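Local atomic coordinates of beta-microseminoprotein (Homo sapiens, PDB entry 3IX0), a protein that is abundant in seminal plasma as a secreted, disulfide-rich beta protein that forms homodimers, interacts with PI16 and is also known as an immunoglobulin-binding factor. Residues L52-Q65 with F68-K80. Numbering follows the deposited sequence.
Sequences LVSTPVGYDKDNCQ and FKKEDCKYIVVEK
The antiparallel beta hairpin of strands 64-69 and 74-79 packs here against strand 55-58, itself paired antiparallel with strand 91-93, so the contact joins two small two-stranded sheets. Between them lies a row of side chains. Tyr75 has CG set beside its own backbone N (chi1 -76°), which stands the ring up against 53-56: Pro56 CD sits 3.5 Å from Tyr75 CD1, Val53 CG1 lies 3.7 Å from Tyr75 CE1, and Ser54 O meets the ring at its edge. One ring face is backed by Phe68 CD1 over its centre, and a water links Tyr75 OH to Thr55 OG1. A leucine in place of Tyr75 would probably leave that water without its phenolic partner and open a gap beside Pro56 and Val53. Further along, the two methyls of Val77 divide the work: CG2 packs 3.6 Å from Pro56 CG, while CG1 makes a CH-pi contact over one face of Tyr59, 4.2 Å from the ring centroid. At the hairpin's open end, Gln65 and Val78 form a hydrogen-bonded pair, and Cys64, disulfide-linked to Cys87, faces Glu79. Lys80 then binds the carbonyls of 61-63, in a turn that Asp60 holds from within through OD1 and Asn63 N (an Asx motif). Lys80 N donates to Asn63 O at 2.8 Å. Its extended chain carries NZ to Lys61 O in the carbonyl plane at 2.8 Å and to Asp62 O from above the plane at 2.9 Å.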
ATOM      1  N   LEU B  52      -5.194   5.057  -4.832  1.00 12.83           N
ATOM      2  CA  LEU B  52      -5.185   4.567  -6.205  1.00 19.73           C
ATOM      3  C   LEU B  52      -4.026   5.142  -7.019  1.00 18.94           C
ATOM      4  O   LEU B  52      -3.819   4.758  -8.167  1.00 19.05           O
ATOM      5  CB  LEU B  52      -6.524   4.844  -6.876  1.00 20.14           C
ATOM      6  CG  LEU B  52      -7.647   4.048  -6.201  1.00 20.42           C
ATOM      7  CD1 LEU B  52      -9.000   4.702  -6.444  1.00 14.99           C
ATOM      8  CD2 LEU B  52      -7.622   2.590  -6.663  1.00 14.66           C
ATOM      9  N   VAL B  53      -3.265   6.061  -6.428  1.00 16.46           N
ATOM     10  CA  VAL B  53      -2.282   6.800  -7.219  1.00 12.87           C
ATOM     11  C   VAL B  53      -0.916   6.131  -7.253  1.00 15.17           C
ATOM     12  O   VAL B  53      -0.289   5.937  -6.221  1.00 18.27           O
ATOM     13  CB  VAL B  53      -2.094   8.255  -6.724  1.00 16.81           C
ATOM     14  CG1 VAL B  53      -1.098   8.996  -7.630  1.00  8.26           C
ATOM     15  CG2 VAL B  53      -3.436   8.981  -6.674  1.00  5.40           C
ATOM     16  N   SER B  54      -0.452   5.802  -8.454  1.00 12.65           N
ATOM     17  CA  SER B  54       0.912   5.352  -8.646  1.00 23.80           C
ATOM     18  C   SER B  54       1.869   6.540  -8.887  1.00 22.77           C
ATOM     19  O   SER B  54       1.723   7.291  -9.850  1.00 16.59           O
ATOM     20  CB  SER B  54       0.975   4.372  -9.816  1.00 29.05           C
ATOM     21  OG  SER B  54       2.105   3.550  -9.680  1.00 43.02           O
ATOM     22  N   THR B  55       2.843   6.696  -8.001  1.00 29.50           N
ATOM     23  CA  THR B  55       3.804   7.798  -8.068  1.00 21.20           C
ATOM     24  C   THR B  55       5.073   7.390  -8.809  1.00 18.14           C
ATOM     25  O   THR B  55       5.781   6.492  -8.376  1.00 18.27           O
ATOM     26  CB  THR B  55       4.206   8.245  -6.640  1.00 19.28           C
ATOM     27  OG1 THR B  55       3.027   8.491  -5.884  1.00 16.93           O
ATOM     28  CG2 THR B  55       5.065   9.513  -6.662  1.00 19.68           C
ATOM     29  N   PRO B  56       5.367   8.054  -9.933  1.00 17.19           N
ATOM     30  CA  PRO B  56       6.617   7.769 -10.645  1.00 16.71           C
ATOM     31  C   PRO B  56       7.789   8.308  -9.849  1.00 21.18           C
ATOM     32  O   PRO B  56       7.750   9.457  -9.439  1.00 22.39           O
ATOM     33  CB  PRO B  56       6.476   8.579 -11.932  1.00  9.70           C
ATOM     34  CG  PRO B  56       5.532   9.740 -11.503  1.00 21.96           C
ATOM     35  CD  PRO B  56       4.532   9.050 -10.633  1.00 16.18           C
ATOM     36  N   VAL B  57       8.822   7.498  -9.658  1.00 22.81           N
ATOM     37  CA  VAL B  57       9.962   7.892  -8.835  1.00 20.36           C
ATOM     38  C   VAL B  57      11.284   7.717  -9.583  1.00 24.89           C
ATOM     39  O   VAL B  57      12.314   8.261  -9.182  1.00 28.83           O
ATOM     40  CB  VAL B  57       9.992   7.125  -7.485  1.00 23.99           C
ATOM     41  CG1 VAL B  57       8.841   7.575  -6.595  1.00 15.83           C
ATOM     42  CG2 VAL B  57       9.922   5.606  -7.716  1.00 26.34           C
ATOM     43  N   GLY B  58      11.251   6.974 -10.681  1.00 22.53           N
ATOM     44  CA  GLY B  58      12.448   6.777 -11.473  1.00 23.06           C
ATOM     45  C   GLY B  58      12.310   7.335 -12.877  1.00 27.35           C
ATOM     46  O   GLY B  58      11.635   6.761 -13.733  1.00 32.66           O
ATOM     47  N   TYR B  59      12.966   8.463 -13.103  1.00 18.34           N
ATOM     48  CA  TYR B  59      13.008   9.092 -14.409  1.00 24.89           C
ATOM     49  C   TYR B  59      14.048  10.205 -14.358  1.00 28.71           C
ATOM     50  O   TYR B  59      14.582  10.510 -13.293  1.00 28.38           O
ATOM     51  CB  TYR B  59      11.639   9.669 -14.776  1.00 25.09           C
ATOM     52  CG  TYR B  59      11.094  10.637 -13.744  1.00 25.89           C
ATOM     53  CD1 TYR B  59      11.386  11.989 -13.815  1.00 26.39           C
ATOM     54  CD2 TYR B  59      10.285  10.192 -12.693  1.00 23.03           C
ATOM     55  CE1 TYR B  59      10.887  12.872 -12.889  1.00 23.80           C
ATOM     56  CE2 TYR B  59       9.781  11.075 -11.755  1.00 14.34           C
ATOM     57  CZ  TYR B  59      10.086  12.413 -11.856  1.00 16.38           C
ATOM     58  OH  TYR B  59       9.606  13.306 -10.932  1.00 18.85           O
ATOM     59  N   ASP B  60      14.307  10.810 -15.511  1.00 27.19           N
ATOM     60  CA  ASP B  60      15.273  11.891 -15.656  1.00 22.12           C
ATOM     61  C   ASP B  60      14.756  13.190 -15.047  1.00 26.53           C
ATOM     62  O   ASP B  60      14.013  13.934 -15.694  1.00 23.03           O
ATOM     63  CB  ASP B  60      15.523  12.103 -17.144  1.00 28.63           C
ATOM     64  CG  ASP B  60      16.570  13.162 -17.426  1.00 27.44           C
ATOM     65  OD1 ASP B  60      16.895  13.995 -16.546  1.00 32.83           O
ATOM     66  OD2 ASP B  60      17.054  13.160 -18.560  1.00 29.46           O
ATOM     67  N   LYS B  61      15.164  13.469 -13.813  1.00 25.80           N
ATOM     68  CA  LYS B  61      14.643  14.616 -13.087  1.00 27.39           C
ATOM     69  C   LYS B  61      15.186  15.934 -13.616  1.00 31.92           C
ATOM     70  O   LYS B  61      14.606  16.990 -13.364  1.00 35.59           O
ATOM     71  CB  LYS B  61      14.911  14.482 -11.588  1.00 31.63           C
ATOM     72  CG  LYS B  61      14.041  13.420 -10.915  1.00 43.70           C
ATOM     73  CD  LYS B  61      13.890  13.675  -9.422  1.00 51.23           C
ATOM     74  CE  LYS B  61      13.061  12.586  -8.772  1.00 52.83           C
ATOM     75  NZ  LYS B  61      13.479  11.240  -9.259  1.00 48.85           N
ATOM     76  N   ASP B  62      16.291  15.869 -14.352  1.00 26.30           N
ATOM     77  CA  ASP B  62      16.844  17.066 -14.974  1.00 30.37           C
ATOM     78  C   ASP B  62      15.949  17.584 -16.079  1.00 20.98           C
ATOM     79  O   ASP B  62      15.591  18.749 -16.099  1.00 26.58           O
ATOM     80  CB  ASP B  62      18.226  16.783 -15.547  1.00 39.06           C
ATOM     81  CG  ASP B  62      19.193  16.343 -14.492  1.00 49.13           C
ATOM     82  OD1 ASP B  62      19.264  17.016 -13.434  1.00 46.10           O
ATOM     83  OD2 ASP B  62      19.862  15.312 -14.714  1.00 60.40           O
ATOM     84  N   ASN B  63      15.585  16.704 -16.997  1.00 17.32           N
ATOM     85  CA  ASN B  63      14.864  17.126 -18.187  1.00 21.95           C
ATOM     86  C   ASN B  63      13.345  16.900 -18.152  1.00 25.70           C
ATOM     87  O   ASN B  63      12.624  17.414 -19.005  1.00 22.84           O
ATOM     88  CB  ASN B  63      15.486  16.453 -19.405  1.00 20.42           C
ATOM     89  CG  ASN B  63      16.946  16.802 -19.567  1.00 26.75           C
ATOM     90  OD1 ASN B  63      17.295  17.973 -19.715  1.00 30.94           O
ATOM     91  ND2 ASN B  63      17.816  15.789 -19.536  1.00 29.38           N
ATOM     92  N   CYS B  64      12.872  16.161 -17.145  1.00 18.72           N
ATOM     93  CA  CYS B  64      11.476  15.757 -17.066  1.00 19.75           C
ATOM     94  C   CYS B  64      10.873  16.087 -15.711  1.00 20.45           C
ATOM     95  O   CYS B  64      11.569  16.159 -14.711  1.00 23.36           O
ATOM     96  CB  CYS B  64      11.339  14.244 -17.295  1.00 20.71           C
ATOM     97  SG  CYS B  64      12.017  13.626 -18.841  1.00 24.13           S
ATOM     98  N   GLN B  65       9.563  16.255 -15.677  1.00 16.80           N
ATOM     99  CA  GLN B  65       8.884  16.524 -14.438  1.00 16.08           C
ATOM    100  C   GLN B  65       7.628  15.657 -14.373  1.00 21.00           C
ATOM    101  O   GLN B  65       7.090  15.250 -15.406  1.00 19.74           O
ATOM    102  CB  GLN B  65       8.504  18.016 -14.339  1.00  7.55           C
ATOM    103  CG  GLN B  65       7.432  18.443 -15.322  1.00 13.16           C
ATOM    104  CD  GLN B  65       7.165  19.957 -15.318  1.00 20.25           C
ATOM    105  OE1 GLN B  65       7.276  20.623 -14.292  1.00 21.76           O
ATOM    106  NE2 GLN B  65       6.790  20.487 -16.473  1.00 11.02           N
ATOM    107  N   PHE B  68       0.634  15.891 -11.575  1.00 18.27           N
ATOM    108  CA  PHE B  68      -0.484  15.122 -11.056  1.00 18.69           C
ATOM    109  C   PHE B  68      -1.767  15.526 -11.759  1.00 22.19           C
ATOM    110  O   PHE B  68      -2.037  16.704 -11.890  1.00 23.09           O
ATOM    111  CB  PHE B  68      -0.640  15.378  -9.550  1.00 17.65           C
ATOM    112  CG  PHE B  68      -1.758  14.594  -8.919  1.00 25.17           C
ATOM    113  CD1 PHE B  68      -1.818  13.219  -9.062  1.00 19.41           C
ATOM    114  CD2 PHE B  68      -2.748  15.233  -8.185  1.00 23.64           C
ATOM    115  CE1 PHE B  68      -2.849  12.494  -8.494  1.00 21.16           C
ATOM    116  CE2 PHE B  68      -3.768  14.510  -7.612  1.00 24.57           C
ATOM    117  CZ  PHE B  68      -3.821  13.138  -7.770  1.00 23.18           C
ATOM    118  N   LYS B  69      -2.554  14.552 -12.201  1.00 17.88           N
ATOM    119  CA  LYS B  69      -3.870  14.834 -12.779  1.00 19.59           C
ATOM    120  C   LYS B  69      -4.948  14.276 -11.853  1.00 21.90           C
ATOM    121  O   LYS B  69      -5.279  13.091 -11.922  1.00 20.42           O
ATOM    122  CB  LYS B  69      -4.000  14.183 -14.157  1.00 29.47           C
ATOM    123  CG  LYS B  69      -2.844  14.450 -15.105  1.00 34.73           C
ATOM    124  CD  LYS B  69      -3.184  15.552 -16.096  1.00 43.78           C
ATOM    125  CE  LYS B  69      -2.470  16.854 -15.761  1.00 46.70           C
ATOM    126  NZ  LYS B  69      -2.288  17.699 -16.976  1.00 43.50           N
ATOM    127  N   LYS B  70      -5.482  15.134 -10.988  1.00 20.53           N
ATOM    128  CA  LYS B  70      -6.376  14.714  -9.930  1.00 23.82           C
ATOM    129  C   LYS B  70      -7.532  13.914 -10.493  1.00 31.43           C
ATOM    130  O   LYS B  70      -7.832  12.826 -10.007  1.00 35.15           O
ATOM    131  CB  LYS B  70      -6.894  15.932  -9.153  1.00 31.75           C
ATOM    132  CG  LYS B  70      -7.584  15.582  -7.836  1.00 39.21           C
ATOM    133  CD  LYS B  70      -7.157  16.525  -6.706  1.00 52.19           C
ATOM    134  CE  LYS B  70      -7.948  17.833  -6.681  1.00 58.36           C
ATOM    135  NZ  LYS B  70      -9.227  17.720  -5.914  1.00 59.54           N
ATOM    136  N   GLU B  71      -8.163  14.465 -11.526  1.00 27.57           N
ATOM    137  CA  GLU B  71      -9.363  13.893 -12.125  1.00 30.49           C
ATOM    138  C   GLU B  71      -9.160  12.458 -12.600  1.00 30.46           C
ATOM    139  O   GLU B  71     -10.108  11.692 -12.680  1.00 36.56           O
ATOM    140  CB  GLU B  71      -9.844  14.773 -13.290  1.00 39.16           C
ATOM    141  CG  GLU B  71      -8.779  15.025 -14.388  1.00 51.52           C
ATOM    142  CD  GLU B  71      -7.718  16.091 -14.023  1.00 52.45           C
ATOM    143  OE1 GLU B  71      -6.754  16.244 -14.799  1.00 53.78           O
ATOM    144  OE2 GLU B  71      -7.834  16.779 -12.982  1.00 49.46           O
ATOM    145  N   ASP B  72      -7.928  12.089 -12.914  1.00 22.91           N
ATOM    146  CA  ASP B  72      -7.656  10.721 -13.361  1.00 19.16           C
ATOM    147  C   ASP B  72      -6.860   9.957 -12.302  1.00 26.28           C
ATOM    148  O   ASP B  72      -6.361   8.855 -12.560  1.00 23.67           O
ATOM    149  CB  ASP B  72      -6.848  10.736 -14.663  1.00 13.87           C
ATOM    150  CG  ASP B  72      -7.651  11.274 -15.873  1.00 31.73           C
ATOM    151  OD1 ASP B  72      -8.892  11.168 -15.892  1.00 37.09           O
ATOM    152  OD2 ASP B  72      -7.025  11.793 -16.821  1.00 32.67           O
ATOM    153  N   CYS B  73      -6.706  10.567 -11.131  1.00 16.33           N
ATOM    154  CA  CYS B  73      -5.935   9.961 -10.062  1.00 19.38           C
ATOM    155  C   CYS B  73      -4.644   9.371 -10.572  1.00 17.51           C
ATOM    156  O   CYS B  73      -4.311   8.234 -10.235  1.00 20.13           O
ATOM    157  CB  CYS B  73      -6.747   8.859  -9.389  1.00 14.49           C
ATOM    158  SG  CYS B  73      -8.127   9.504  -8.543  1.00 18.19           S
ATOM    159  N   LYS B  74      -3.922  10.120 -11.397  1.00 12.20           N
ATOM    160  CA  LYS B  74      -2.634   9.632 -11.885  1.00 16.97           C
ATOM    161  C   LYS B  74      -1.650  10.750 -12.207  1.00 17.65           C
ATOM    162  O   LYS B  74      -2.017  11.921 -12.290  1.00 26.12           O
ATOM    163  CB  LYS B  74      -2.836   8.774 -13.141  1.00 19.93           C
ATOM    164  CG  LYS B  74      -3.385   9.561 -14.345  1.00 28.39           C
ATOM    165  CD  LYS B  74      -3.089   8.862 -15.668  1.00 29.48           C
ATOM    166  CE  LYS B  74      -3.466   9.751 -16.851  1.00 38.60           C
ATOM    167  NZ  LYS B  74      -3.331   9.044 -18.156  1.00 41.84           N
ATOM    168  N   TYR B  75      -0.399  10.366 -12.417  1.00 19.37           N
ATOM    169  CA  TYR B  75       0.630  11.288 -12.882  1.00 23.17           C
ATOM    170  C   TYR B  75       0.925  11.092 -14.354  1.00 19.18           C
ATOM    171  O   TYR B  75       0.830   9.995 -14.871  1.00 20.95           O
ATOM    172  CB  TYR B  75       1.939  11.031 -12.161  1.00 18.89           C
ATOM    173  CG  TYR B  75       1.994  11.546 -10.766  1.00 22.24           C
ATOM    174  CD1 TYR B  75       1.651  10.728  -9.689  1.00 13.39           C
ATOM    175  CD2 TYR B  75       2.411  12.841 -10.510  1.00 18.43           C
ATOM    176  CE1 TYR B  75       1.718  11.198  -8.387  1.00 11.04           C
ATOM    177  CE2 TYR B  75       2.484  13.327  -9.203  1.00 13.63           C
ATOM    178  CZ  TYR B  75       2.134  12.504  -8.158  1.00 15.35           C
ATOM    179  OH  TYR B  75       2.202  12.988  -6.884  1.00 18.89           O
ATOM    180  N   ILE B  76       1.315  12.170 -15.013  1.00 13.72           N
ATOM    181  CA  ILE B  76       2.017  12.061 -16.270  1.00 20.87           C
ATOM    182  C   ILE B  76       3.450  12.517 -16.009  1.00 22.90           C
ATOM    183  O   ILE B  76       3.720  13.212 -15.027  1.00 21.06           O
ATOM    184  CB  ILE B  76       1.356  12.902 -17.377  1.00 19.16           C
ATOM    185  CG1 ILE B  76       1.251  14.372 -16.965  1.00 19.64           C
ATOM    186  CG2 ILE B  76      -0.027  12.343 -17.703  1.00 24.62           C
ATOM    187  CD1 ILE B  76       1.077  15.323 -18.149  1.00 17.22           C
ATOM    188  N   VAL B  77       4.368  12.086 -16.859  1.00 15.46           N
ATOM    189  CA  VAL B  77       5.769  12.468 -16.729  1.00 13.63           C
ATOM    190  C   VAL B  77       6.245  12.964 -18.078  1.00 17.67           C
ATOM    191  O   VAL B  77       6.238  12.221 -19.060  1.00 18.26           O
ATOM    192  CB  VAL B  77       6.654  11.314 -16.288  1.00 17.89           C
ATOM    193  CG1 VAL B  77       8.080  11.795 -16.130  1.00 13.83           C
ATOM    194  CG2 VAL B  77       6.117  10.703 -14.969  1.00 22.10           C
ATOM    195  N   VAL B  78       6.658  14.229 -18.108  1.00 15.70           N
ATOM    196  CA  VAL B  78       6.802  14.949 -19.354  1.00 18.52           C
ATOM    197  C   VAL B  78       8.042  15.829 -19.370  1.00 19.43           C
ATOM    198  O   VAL B  78       8.636  16.122 -18.337  1.00 22.23           O
ATOM    199  CB  VAL B  78       5.547  15.794 -19.629  1.00 23.45           C
ATOM    200  CG1 VAL B  78       4.342  14.892 -19.823  1.00 22.57           C
ATOM    201  CG2 VAL B  78       5.278  16.757 -18.485  1.00 19.00           C
ATOM    202  N   GLU B  79       8.442  16.233 -20.563  1.00 18.99           N
ATOM    203  CA  GLU B  79       9.605  17.084 -20.720  1.00 21.20           C
ATOM    204  C   GLU B  79       9.341  18.483 -20.165  1.00 20.52           C
ATOM    205  O   GLU B  79       8.280  19.077 -20.415  1.00 13.68           O
ATOM    206  CB  GLU B  79       9.998  17.160 -22.190  1.00 22.57           C
ATOM    207  CG  GLU B  79      10.627  15.881 -22.713  1.00 18.96           C
ATOM    208  CD  GLU B  79      11.052  15.981 -24.180  1.00 26.92           C
ATOM    209  OE1 GLU B  79      11.072  17.101 -24.749  1.00 22.34           O
ATOM    210  OE2 GLU B  79      11.372  14.929 -24.762  1.00 28.13           O
ATOM    211  N   LYS B  80      10.309  18.991 -19.403  1.00 14.55           N
ATOM    212  CA  LYS B  80      10.246  20.365 -18.907  1.00 19.80           C
ATOM    213  C   LYS B  80      10.129  21.393 -20.037  1.00 23.90           C
ATOM    214  O   LYS B  80       9.293  22.307 -19.972  1.00 19.92           O
ATOM    215  CB  LYS B  80      11.437  20.673 -18.008  1.00 23.21           C
ATOM    216  CG  LYS B  80      11.427  19.894 -16.681  1.00 26.96           C
ATOM    217  CD  LYS B  80      12.651  20.243 -15.851  1.00 31.55           C
ATOM    218  CE  LYS B  80      12.675  19.511 -14.521  1.00 34.82           C
ATOM    219  NZ  LYS B  80      14.012  19.643 -13.858  1.00 34.55           N
TER
HETATM  220  O   HOH W   1      -2.244   6.276 -10.940  1.00 15.10           O
HETATM  221  O   HOH W   2       0.042   7.430 -11.791  1.00 20.43           O
HETATM  222  O   HOH W   3       2.404  10.858  -5.314  1.00 29.26           O
HETATM  223  O   HOH W   4       7.627  22.728 -17.631  1.00 13.12           O